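Local coordinates for protein alpha-L-rhamnosidase (Aspergillus terreus, PDB 6GSZ) that probably hydrolyses terminal non-reducing alpha-L-rhamnose residues of alpha-L-rhamnosides, at residues 161-172 and 185-194; 324-332 and 402-412. All blocks are in the same frame, centred on the assembly; numbering follows the deposited sequence.

Interaction 1 (161-172 with 185-194) closes before interaction 2 (324-332 with 402-412) opens, and the two fall in different sequence families, the first galactose-binding-like, the second concanavalin-like. Their centres are 35 Å apart and their nearest atoms about 17 Å, so they do not touch. A link of another kind exists near interaction 1: Arg165 forms a salt bridge with Glu158, which shares a calcium site with Ser392 from the concanavalin-like part of the chain. A different calcium ion is held directly by Asp188. Neither contact contributes a residue to the glucose pocket, which is built from residues such as Asp460, Trp527 and His761; both are contacts of the accessory beta-rich regions.

Interaction 1 (161-172 and 185-194); sequences INDQRVGDHVMA and NTYDVTDLLK. With CA (calcium ion), chain L.
Tyr187 turns its ring edge onto the face of His169, CE1 standing above the imidazole, in a T-shaped stack with centroids 4.9 Å apart and planes at 59°. The tyrosine also uses a face: Val166 CG1, placed anti to the backbone N (chi1 177°), lies 3.9 Å from the Tyr187 ring centroid in a CH-pi contact. Gly167, lacking a side chain, lets the backbone come close beside the ring. The buried phenol is hydrogen-bonded to Tyr157 OH, and a water, only weakly bonded to Tyr187 OH, accepts from His169 N and lies close to Val166 O. Arg165 holds this loop in shape, NH1 and NH2 both donating to His169 O from the same face of its carbonyl plane.

Farther along, the packing is aliphatic. Ile161 packs on Val189, CD1 to CG1 3.8 Å, while Leu192 CD1 meets Val166 CG2 at 3.9 Å. At the type I' turn 161-164, Asn162 ND2 donates to Leu192 O at 3.0 Å, nearly straight at 163°, and the same nitrogen also bonds to Asn198 OD1; a water connects Asn162 OD1 to Lys194 NZ.

Asp188 points away from all this: OD2 binds calcium at 2.3 Å, and OD1 accepts from Thr190 N in an Asx turn. Edge strand 164-165 belongs to one five-stranded sheet and strand 182-188 to another; their packing is consistent with the beta-sandwich of a galactose-binding-like domain.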
loop_
_atom_site.group_PDB
_atom_site.type_symbol
_atom_site.label_atom_id
_atom_site.label_comp_id
_atom_site.label_asym_id
_atom_site.label_seq_id
_atom_site.Cartn_x
_atom_site.Cartn_y
_atom_site.Cartn_z
ATOM N N ILE A 161 25.681 -8.369 11.396
ATOM C CA ILE A 161 26.282 -9.255 12.355
ATOM C C ILE A 161 27.504 -9.873 11.686
ATOM O O ILE A 161 27.391 -10.478 10.607
ATOM C CB ILE A 161 25.324 -10.342 12.844
ATOM C CG1 ILE A 161 24.248 -9.718 13.728
ATOM C CG2 ILE A 161 26.083 -11.438 13.596
ATOM C CD1 ILE A 161 23.100 -10.700 14.061
ATOM N N ASN A 162 28.698 -9.648 12.263
ATOM C CA ASN A 162 29.949 -10.098 11.638
ATOM C C ASN A 162 30.048 -9.644 10.167
ATOM O O ASN A 162 30.386 -10.441 9.281
ATOM C CB ASN A 162 30.107 -11.608 11.804
ATOM C CG ASN A 162 30.030 -12.056 13.249
ATOM O OD1 ASN A 162 30.665 -11.445 14.115
ATOM N ND2 ASN A 162 29.325 -13.136 13.550
ATOM N N ASP A 163 29.724 -8.360 9.923
ATOM C CA ASP A 163 29.719 -7.706 8.593
ATOM C C ASP A 163 28.806 -8.385 7.564
ATOM O O ASP A 163 29.037 -8.240 6.363
ATOM C CB ASP A 163 31.124 -7.547 7.998
ATOM C CG ASP A 163 31.174 -6.492 6.884
ATOM O OD1 ASP A 163 30.356 -5.483 6.913
ATOM O OD2 ASP A 163 32.003 -6.672 5.987
ATOM N N GLN A 164 27.767 -9.070 8.013
ATOM C CA GLN A 164 26.727 -9.571 7.120
ATOM C C GLN A 164 25.441 -8.810 7.433
ATOM O O GLN A 164 25.001 -8.783 8.603
ATOM C CB GLN A 164 26.536 -11.056 7.363
ATOM C CG GLN A 164 27.792 -11.871 7.132
ATOM C CD GLN A 164 27.808 -13.112 7.995
ATOM O OE1 GLN A 164 27.934 -13.066 9.247
ATOM N NE2 GLN A 164 27.671 -14.232 7.326
ATOM N N ARG A 165 24.803 -8.255 6.401
ATOM C CA ARG A 165 23.559 -7.546 6.619
ATOM C C ARG A 165 22.517 -8.489 7.226
ATOM O O ARG A 165 22.338 -9.598 6.745
ATOM C CB ARG A 165 23.032 -6.914 5.326
ATOM C CG ARG A 165 21.952 -5.870 5.626
ATOM C CD ARG A 165 21.297 -5.346 4.382
ATOM N NE ARG A 165 20.618 -4.088 4.645
ATOM C CZ ARG A 165 19.348 -3.988 5.072
ATOM N NH1 ARG A 165 18.652 -5.082 5.424
ATOM N NH2 ARG A 165 18.787 -2.789 5.108
ATOM N N VAL A 166 21.786 -8.015 8.232
ATOM C CA VAL A 166 20.689 -8.762 8.824
ATOM C C VAL A 166 19.420 -8.468 8.036
ATOM O O VAL A 166 18.933 -7.376 8.048
ATOM C CB VAL A 166 20.463 -8.453 10.304
ATOM C CG1 VAL A 166 19.269 -9.195 10.871
ATOM C CG2 VAL A 166 21.742 -8.706 11.102
ATOM N N GLY A 167 18.916 -9.517 7.378
ATOM C CA GLY A 167 17.702 -9.426 6.598
ATOM C C GLY A 167 17.842 -8.572 5.357
ATOM O O GLY A 167 18.913 -8.056 5.044
ATOM N N ASP A 168 16.708 -8.354 4.703
ATOM C CA ASP A 168 16.617 -7.582 3.456
ATOM C C ASP A 168 15.538 -6.495 3.537
ATOM O O ASP A 168 15.022 -6.014 2.512
ATOM C CB ASP A 168 16.383 -8.496 2.268
ATOM C CG ASP A 168 15.108 -9.311 2.348
ATOM O OD1 ASP A 168 14.362 -9.134 3.317
ATOM O OD2 ASP A 168 14.890 -10.114 1.424
ATOM N N HIS A 169 15.161 -6.109 4.759
ATOM C CA HIS A 169 14.237 -5.022 4.943
ATOM C C HIS A 169 14.972 -3.685 4.849
ATOM O O HIS A 169 16.054 -3.506 5.485
ATOM C CB HIS A 169 13.521 -5.070 6.299
ATOM C CG HIS A 169 12.812 -6.335 6.638
ATOM N ND1 HIS A 169 11.971 -6.376 7.723
ATOM C CD2 HIS A 169 12.889 -7.592 6.140
ATOM C CE1 HIS A 169 11.490 -7.618 7.837
ATOM N NE2 HIS A 169 12.054 -8.387 6.898
ATOM N N VAL A 170 14.388 -2.710 4.163
ATOM C CA VAL A 170 14.942 -1.368 4.096
ATOM C C VAL A 170 13.903 -0.401 4.644
ATOM O O VAL A 170 12.724 -0.751 4.826
ATOM C CB VAL A 170 15.406 -0.978 2.687
ATOM C CG1 VAL A 170 16.542 -1.869 2.241
ATOM C CG2 VAL A 170 14.260 -0.990 1.701
ATOM N N MET A 171 14.314 0.825 4.931
ATOM C CA MET A 171 13.448 1.826 5.572
ATOM C C MET A 171 12.696 1.230 6.776
ATOM O O MET A 171 11.514 1.491 7.008
ATOM C CB MET A 171 12.501 2.483 4.568
ATOM C CG MET A 171 13.242 3.128 3.393
ATOM S SD MET A 171 14.391 4.404 3.832
ATOM C CE MET A 171 13.266 5.749 4.163
ATOM N N ALA A 172 13.408 0.424 7.578
ATOM C CA ALA A 172 12.842 -0.344 8.668
ATOM C C ALA A 172 12.929 0.434 9.965
ATOM O O ALA A 172 13.980 1.045 10.237
ATOM C CB ALA A 172 13.589 -1.651 8.793
ATOM N N ASN A 185 10.990 -5.745 14.333
ATOM C CA ASN A 185 11.239 -6.806 13.383
ATOM C C ASN A 185 11.957 -7.989 14.009
ATOM O O ASN A 185 12.719 -7.818 14.958
ATOM C CB ASN A 185 11.935 -6.314 12.127
ATOM C CG ASN A 185 11.212 -5.127 11.533
ATOM O OD1 ASN A 185 11.783 -4.029 11.373
ATOM N ND2 ASN A 185 9.928 -5.304 11.250
ATOM N N THR A 186 11.742 -9.171 13.447
ATOM C CA THR A 186 12.344 -10.400 13.888
ATOM C C THR A 186 13.104 -11.038 12.723
ATOM O O THR A 186 12.554 -11.186 11.605
ATOM C CB THR A 186 11.280 -11.377 14.400
ATOM O OG1 THR A 186 10.550 -10.769 15.462
ATOM C CG2 THR A 186 11.926 -12.657 14.902
ATOM N N TYR A 187 14.354 -11.460 12.977
ATOM C CA TYR A 187 15.179 -12.083 11.959
ATOM C C TYR A 187 15.771 -13.383 12.505
ATOM O O TYR A 187 16.201 -13.456 13.671
ATOM C CB TYR A 187 16.328 -11.156 11.575
ATOM C CG TYR A 187 15.869 -9.825 11.036
ATOM C CD1 TYR A 187 15.478 -9.676 9.707
ATOM C CD2 TYR A 187 15.826 -8.695 11.845
ATOM C CE1 TYR A 187 15.035 -8.457 9.203
ATOM C CE2 TYR A 187 15.442 -7.462 11.335
ATOM C CZ TYR A 187 15.072 -7.313 10.006
ATOM O OH TYR A 187 14.727 -6.096 9.497
ATOM N N ASP A 188 15.890 -14.365 11.613
ATOM C CA ASP A 188 16.613 -15.591 11.912
ATOM C C ASP A 188 18.090 -15.376 11.561
ATOM O O ASP A 188 18.458 -15.284 10.393
ATOM C CB ASP A 188 16.020 -16.761 11.155
ATOM C CG ASP A 188 16.776 -18.065 11.328
ATOM O OD1 ASP A 188 17.823 -18.057 12.011
ATOM O OD2 ASP A 188 16.297 -19.094 10.766
ATOM N N VAL A 189 18.906 -15.186 12.591
ATOM C CA VAL A 189 20.324 -14.861 12.407
ATOM C C VAL A 189 21.222 -16.065 12.730
ATOM O O VAL A 189 22.440 -15.913 12.888
ATOM C CB VAL A 189 20.729 -13.610 13.199
ATOM C CG1 VAL A 189 19.920 -12.419 12.761
ATOM C CG2 VAL A 189 20.643 -13.809 14.691
ATOM N N THR A 190 20.666 -17.268 12.763
ATOM C CA THR A 190 21.397 -18.497 13.069
ATOM C C THR A 190 22.698 -18.584 12.259
ATOM O O THR A 190 23.751 -18.911 12.834
ATOM C CB THR A 190 20.539 -19.725 12.754
ATOM O OG1 THR A 190 19.344 -19.606 13.532
ATOM C CG2 THR A 190 21.219 -21.032 13.109
ATOM N N ASP A 191 22.623 -18.319 10.947
ATOM C CA ASP A 191 23.728 -18.594 10.043
ATOM C C ASP A 191 24.726 -17.421 10.001
ATOM O O ASP A 191 25.784 -17.558 9.366
ATOM C CB ASP A 191 23.190 -18.940 8.660
ATOM C CG ASP A 191 22.506 -20.303 8.576
ATOM O OD1 ASP A 191 22.669 -21.155 9.525
ATOM O OD2 ASP A 191 21.830 -20.517 7.552
ATOM N N LEU A 192 24.404 -16.286 10.640
ATOM C CA LEU A 192 25.322 -15.133 10.647
ATOM C C LEU A 192 26.296 -15.225 11.817
ATOM O O LEU A 192 27.351 -14.579 11.785
ATOM C CB LEU A 192 24.520 -13.827 10.745
ATOM C CG LEU A 192 23.449 -13.608 9.688
ATOM C CD1 LEU A 192 22.876 -12.212 9.781
ATOM C CD2 LEU A 192 23.950 -13.841 8.288
ATOM N N LEU A 193 25.936 -15.971 12.871
ATOM C CA LEU A 193 26.820 -16.130 14.012
ATOM C C LEU A 193 27.976 -17.068 13.671
ATOM O O LEU A 193 27.943 -17.869 12.712
ATOM C CB LEU A 193 26.060 -16.693 15.201
ATOM C CG LEU A 193 24.923 -15.851 15.754
ATOM C CD1 LEU A 193 24.224 -16.618 16.890
ATOM C CD2 LEU A 193 25.470 -14.560 16.292
ATOM N N LYS A 194 29.005 -16.974 14.506
ATOM C CA LYS A 194 30.050 -17.974 14.511
ATOM C C LYS A 194 30.333 -18.368 15.959
ATOM O O LYS A 194 29.907 -17.733 16.945
ATOM C CB LYS A 194 31.262 -17.473 13.723
ATOM C CG LYS A 194 31.714 -16.071 14.075
ATOM C CD LYS A 194 32.805 -15.500 13.173
ATOM C CE LYS A 194 33.221 -14.118 13.638
ATOM N NZ LYS A 194 34.364 -13.584 12.858
HETATM CA CA CA L . 15.463 -19.894 8.755
HETATM O O HOH W 1 33.292 -10.723 13.589
HETATM O O HOH W 2 16.571 -6.220 7.320
HETATM O O HOH W 3 10.863 -3.857 8.352
HETATM O O HOH W 4 18.129 -20.194 9.186
HETATM O O HOH W 5 16.009 -22.390 9.456
HETATM O O HOH W 6 13.905 -20.795 10.316
HETATM O O HOH W 7 17.026 -17.927 7.573
#

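Interaction 2 (324-332 and 402-412)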
loop_
_atom_site.group_PDB
_atom_site.type_symbol
_atom_site.label_atom_id
_atom_site.label_comp_id
_atom_site.label_asym_id
_atom_site.label_seq_id
_atom_site.Cartn_x
_atom_site.Cartn_y
_atom_site.Cartn_z
ATOM N N ALA A 324 19.575 21.038 -21.948
ATOM C CA ALA A 324 19.703 22.230 -22.815
ATOM C C ALA A 324 21.019 22.962 -22.533
ATOM O O ALA A 324 21.642 23.489 -23.444
ATOM C CB ALA A 324 18.522 23.156 -22.648
ATOM N N SER A 325 21.445 22.973 -21.266
ATOM C CA SER A 325 22.675 23.721 -20.855
ATOM C C SER A 325 23.901 22.804 -20.747
ATOM O O SER A 325 24.939 23.235 -20.257
ATOM C CB SER A 325 22.417 24.416 -19.541
ATOM O OG SER A 325 22.170 23.455 -18.521
ATOM N N GLY A 326 23.779 21.550 -21.184
ATOM C CA GLY A 326 24.876 20.608 -21.248
ATOM C C GLY A 326 25.062 19.791 -19.973
ATOM O O GLY A 326 26.098 19.150 -19.823
ATOM N N LYS A 327 24.064 19.768 -19.080
ATOM C CA LYS A 327 24.156 18.915 -17.881
ATOM C C LYS A 327 23.951 17.442 -18.291
ATOM O O LYS A 327 23.235 17.126 -19.261
ATOM C CB LYS A 327 23.128 19.330 -16.821
ATOM C CG LYS A 327 23.171 20.779 -16.352
ATOM C CD LYS A 327 24.520 21.243 -15.844
ATOM C CE LYS A 327 24.603 22.758 -15.715
ATOM N NZ LYS A 327 25.919 23.187 -15.175
ATOM N N THR A 328 24.516 16.522 -17.510
ATOM C CA THR A 328 24.363 15.093 -17.757
ATOM C C THR A 328 23.108 14.594 -17.044
ATOM O O THR A 328 22.990 14.795 -15.837
ATOM C CB THR A 328 25.579 14.312 -17.254
ATOM O OG1 THR A 328 26.709 14.774 -17.995
ATOM C CG2 THR A 328 25.437 12.824 -17.422
ATOM N N VAL A 329 22.212 13.938 -17.800
ATOM C CA VAL A 329 20.933 13.449 -17.269
ATOM C C VAL A 329 20.745 11.965 -17.603
ATOM O O VAL A 329 20.885 11.522 -18.747
ATOM C CB VAL A 329 19.746 14.278 -17.779
ATOM C CG1 VAL A 329 18.447 13.855 -17.107
ATOM C CG2 VAL A 329 19.966 15.770 -17.599
ATOM N N LEU A 330 20.422 11.206 -16.554
ATOM C CA LEU A 330 19.971 9.830 -16.655
ATOM C C LEU A 330 18.454 9.810 -16.868
ATOM O O LEU A 330 17.720 10.574 -16.243
ATOM C CB LEU A 330 20.292 9.105 -15.350
ATOM C CG LEU A 330 21.716 9.203 -14.817
ATOM C CD1 LEU A 330 21.870 8.327 -13.595
ATOM C CD2 LEU A 330 22.735 8.825 -15.893
ATOM N N ASP A 331 18.020 8.901 -17.738
ATOM C CA ASP A 331 16.614 8.587 -17.972
ATOM C C ASP A 331 16.440 7.093 -17.695
ATOM O O ASP A 331 17.011 6.250 -18.403
ATOM C CB ASP A 331 16.203 9.023 -19.390
ATOM C CG ASP A 331 14.767 8.682 -19.760
ATOM O OD1 ASP A 331 14.028 8.254 -18.849
ATOM O OD2 ASP A 331 14.381 8.900 -20.949
ATOM N N PHE A 332 15.601 6.771 -16.694
ATOM C CA PHE A 332 15.291 5.363 -16.379
ATOM C C PHE A 332 14.056 4.830 -17.134
ATOM O O PHE A 332 13.722 3.650 -16.973
ATOM C CB PHE A 332 15.155 5.206 -14.868
ATOM C CG PHE A 332 16.531 5.239 -14.268
ATOM C CD1 PHE A 332 17.341 4.124 -14.290
ATOM C CD2 PHE A 332 17.034 6.428 -13.780
ATOM C CE1 PHE A 332 18.627 4.195 -13.781
ATOM C CE2 PHE A 332 18.327 6.516 -13.284
ATOM C CZ PHE A 332 19.110 5.390 -13.281
ATOM N N GLN A 402 19.845 14.332 -12.747
ATOM C CA GLN A 402 20.992 15.149 -13.166
ATOM C C GLN A 402 22.192 14.739 -12.314
ATOM O O GLN A 402 22.088 14.701 -11.079
ATOM C CB GLN A 402 20.731 16.637 -13.008
ATOM C CG GLN A 402 21.901 17.466 -13.534
ATOM C CD GLN A 402 21.681 18.954 -13.425
ATOM O OE1 GLN A 402 20.629 19.486 -13.811
ATOM N NE2 GLN A 402 22.693 19.638 -12.901
ATOM N N VAL A 403 23.313 14.459 -12.988
ATOM C CA VAL A 403 24.503 13.952 -12.317
ATOM C C VAL A 403 25.638 14.938 -12.531
ATOM O O VAL A 403 25.946 15.229 -13.699
ATOM C CB VAL A 403 24.904 12.572 -12.857
ATOM C CG1 VAL A 403 26.126 12.060 -12.136
ATOM C CG2 VAL A 403 23.762 11.570 -12.761
ATOM N N ASP A 404 26.194 15.462 -11.425
ATOM C CA ASP A 404 27.348 16.377 -11.492
ATOM C C ASP A 404 28.513 15.749 -10.747
ATOM O O ASP A 404 28.340 15.162 -9.676
ATOM C CB ASP A 404 26.992 17.760 -10.929
ATOM C CG ASP A 404 26.108 18.564 -11.871
ATOM O OD1 ASP A 404 26.654 19.166 -12.843
ATOM O OD2 ASP A 404 24.899 18.532 -11.685
ATOM N N GLY A 405 29.720 15.937 -11.286
ATOM C CA GLY A 405 30.920 15.456 -10.614
ATOM C C GLY A 405 31.233 13.993 -10.861
ATOM O O GLY A 405 32.099 13.430 -10.193
ATOM N N TRP A 406 30.503 13.327 -11.770
ATOM C CA TRP A 406 30.794 11.926 -12.075
ATOM C C TRP A 406 32.214 11.804 -12.608
ATOM O O TRP A 406 32.614 12.582 -13.472
ATOM C CB TRP A 406 29.762 11.339 -13.052
ATOM C CG TRP A 406 29.962 9.875 -13.283
ATOM C CD1 TRP A 406 30.811 9.292 -14.175
ATOM C CD2 TRP A 406 29.337 8.801 -12.546
ATOM N NE1 TRP A 406 30.743 7.931 -14.074
ATOM C CE2 TRP A 406 29.843 7.598 -13.077
ATOM C CE3 TRP A 406 28.394 8.744 -11.513
ATOM C CZ2 TRP A 406 29.433 6.355 -12.615
ATOM C CZ3 TRP A 406 27.999 7.513 -11.043
ATOM C CH2 TRP A 406 28.522 6.334 -11.578
ATOM N N PRO A 407 33.029 10.861 -12.093
ATOM C CA PRO A 407 34.439 10.804 -12.458
ATOM C C PRO A 407 34.684 10.246 -13.866
ATOM O O PRO A 407 34.032 9.299 -14.316
ATOM C CB PRO A 407 35.071 9.917 -11.374
ATOM C CG PRO A 407 33.938 9.036 -10.900
ATOM C CD PRO A 407 32.677 9.847 -11.086
ATOM N N ALA A 408 35.635 10.876 -14.545
ATOM C CA ALA A 408 36.122 10.433 -15.842
ATOM C C ALA A 408 36.618 8.975 -15.777
ATOM O O ALA A 408 36.532 8.244 -16.771
ATOM C CB ALA A 408 37.205 11.383 -16.279
ATOM N N ASP A 409 37.120 8.550 -14.604
ATOM C CA ASP A 409 37.699 7.201 -14.418
ATOM C C ASP A 409 36.678 6.086 -14.706
ATOM O O ASP A 409 37.085 4.987 -15.058
ATOM C CB ASP A 409 38.223 6.987 -12.991
ATOM C CG ASP A 409 39.172 8.086 -12.491
ATOM O OD1 ASP A 409 40.448 7.923 -12.810
ATOM O OD2 ASP A 409 38.667 9.136 -11.953
ATOM N N THR A 410 35.375 6.338 -14.502
ATOM C CA THR A 410 34.341 5.329 -14.696
ATOM C C THR A 410 33.342 5.799 -15.759
ATOM O O THR A 410 32.790 6.901 -15.689
ATOM C CB THR A 410 33.589 5.040 -13.390
ATOM O OG1 THR A 410 34.503 4.585 -12.378
ATOM C CG2 THR A 410 32.520 3.983 -13.569
ATOM N N PRO A 411 33.039 4.984 -16.788
ATOM C CA PRO A 411 31.979 5.335 -17.736
ATOM C C PRO A 411 30.601 5.319 -17.053
ATOM O O PRO A 411 30.323 4.459 -16.257
ATOM C CB PRO A 411 32.086 4.249 -18.816
ATOM C CG PRO A 411 33.451 3.636 -18.610
ATOM C CD PRO A 411 33.678 3.699 -17.121
ATOM N N LEU A 412 29.780 6.318 -17.348
ATOM C CA LEU A 412 28.455 6.419 -16.784
ATOM C C LEU A 412 27.455 5.684 -17.681
ATOM O O LEU A 412 27.074 6.180 -18.740
ATOM C CB LEU A 412 28.131 7.903 -16.638
ATOM C CG LEU A 412 26.777 8.230 -16.044
ATOM C CD1 LEU A 412 26.558 7.564 -14.689
ATOM C CD2 LEU A 412 26.654 9.715 -15.939
HETATM O O HOH W 8 25.894 21.822 -12.677
HETATM O O HOH W 9 25.893 17.437 -15.187
#
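Thr328 O accepts from Val403 N at 2.9 Å and 168°, and Gln402 CA makes a CA-H...O contact with the same oxygen, 3.4 Å away. The pairing is antiparallel, with Val329 and Gln402 a non-hydrogen-bonded pair. In place of a direct return bond, a water accepts from Thr328 N and donates to Val403 O.

Gln402 suits a partly exposed place because its chain can lie against a lysine and still bond at its end. CG is anti to the backbone N (chi1 -176°), and the extended chain carries the flat amide across the CB and CG of Lys327, with Gln402 NE2 3.7 Å from Lys327 CG. NE2 then donates to Asp404 OD2 at 2.8 Å, reaching the syn lone pair in the amide's own plane. Asp404 OD2 also takes a salt bridge from Arg353, while a water joins Asp404 OD1 to Lys327 NZ; together these positive groups probably favour the ionised carboxylate.

On the face of Thr328 and Val403 the contacts are apolar. Leu330 CG rests 3.7 Å from Val403 CG2, and the methyls Thr328 CG2 and Leu412 CD2 meet tip to tip at 3.7 Å. Leu412 CD1 covers the centre of the Trp406 ring, whose opposite face is backed by Pro407 CD; the indole is anchored by NE1 donating to Thr410 O.

Strand 328-332 runs between 319-322 and 400-404 in a mixed sheet, and 400-404 pairs on with 351-361, while Trp406 and Pro407 pack on Val344 of strand 339-344, which belongs to a second sheet.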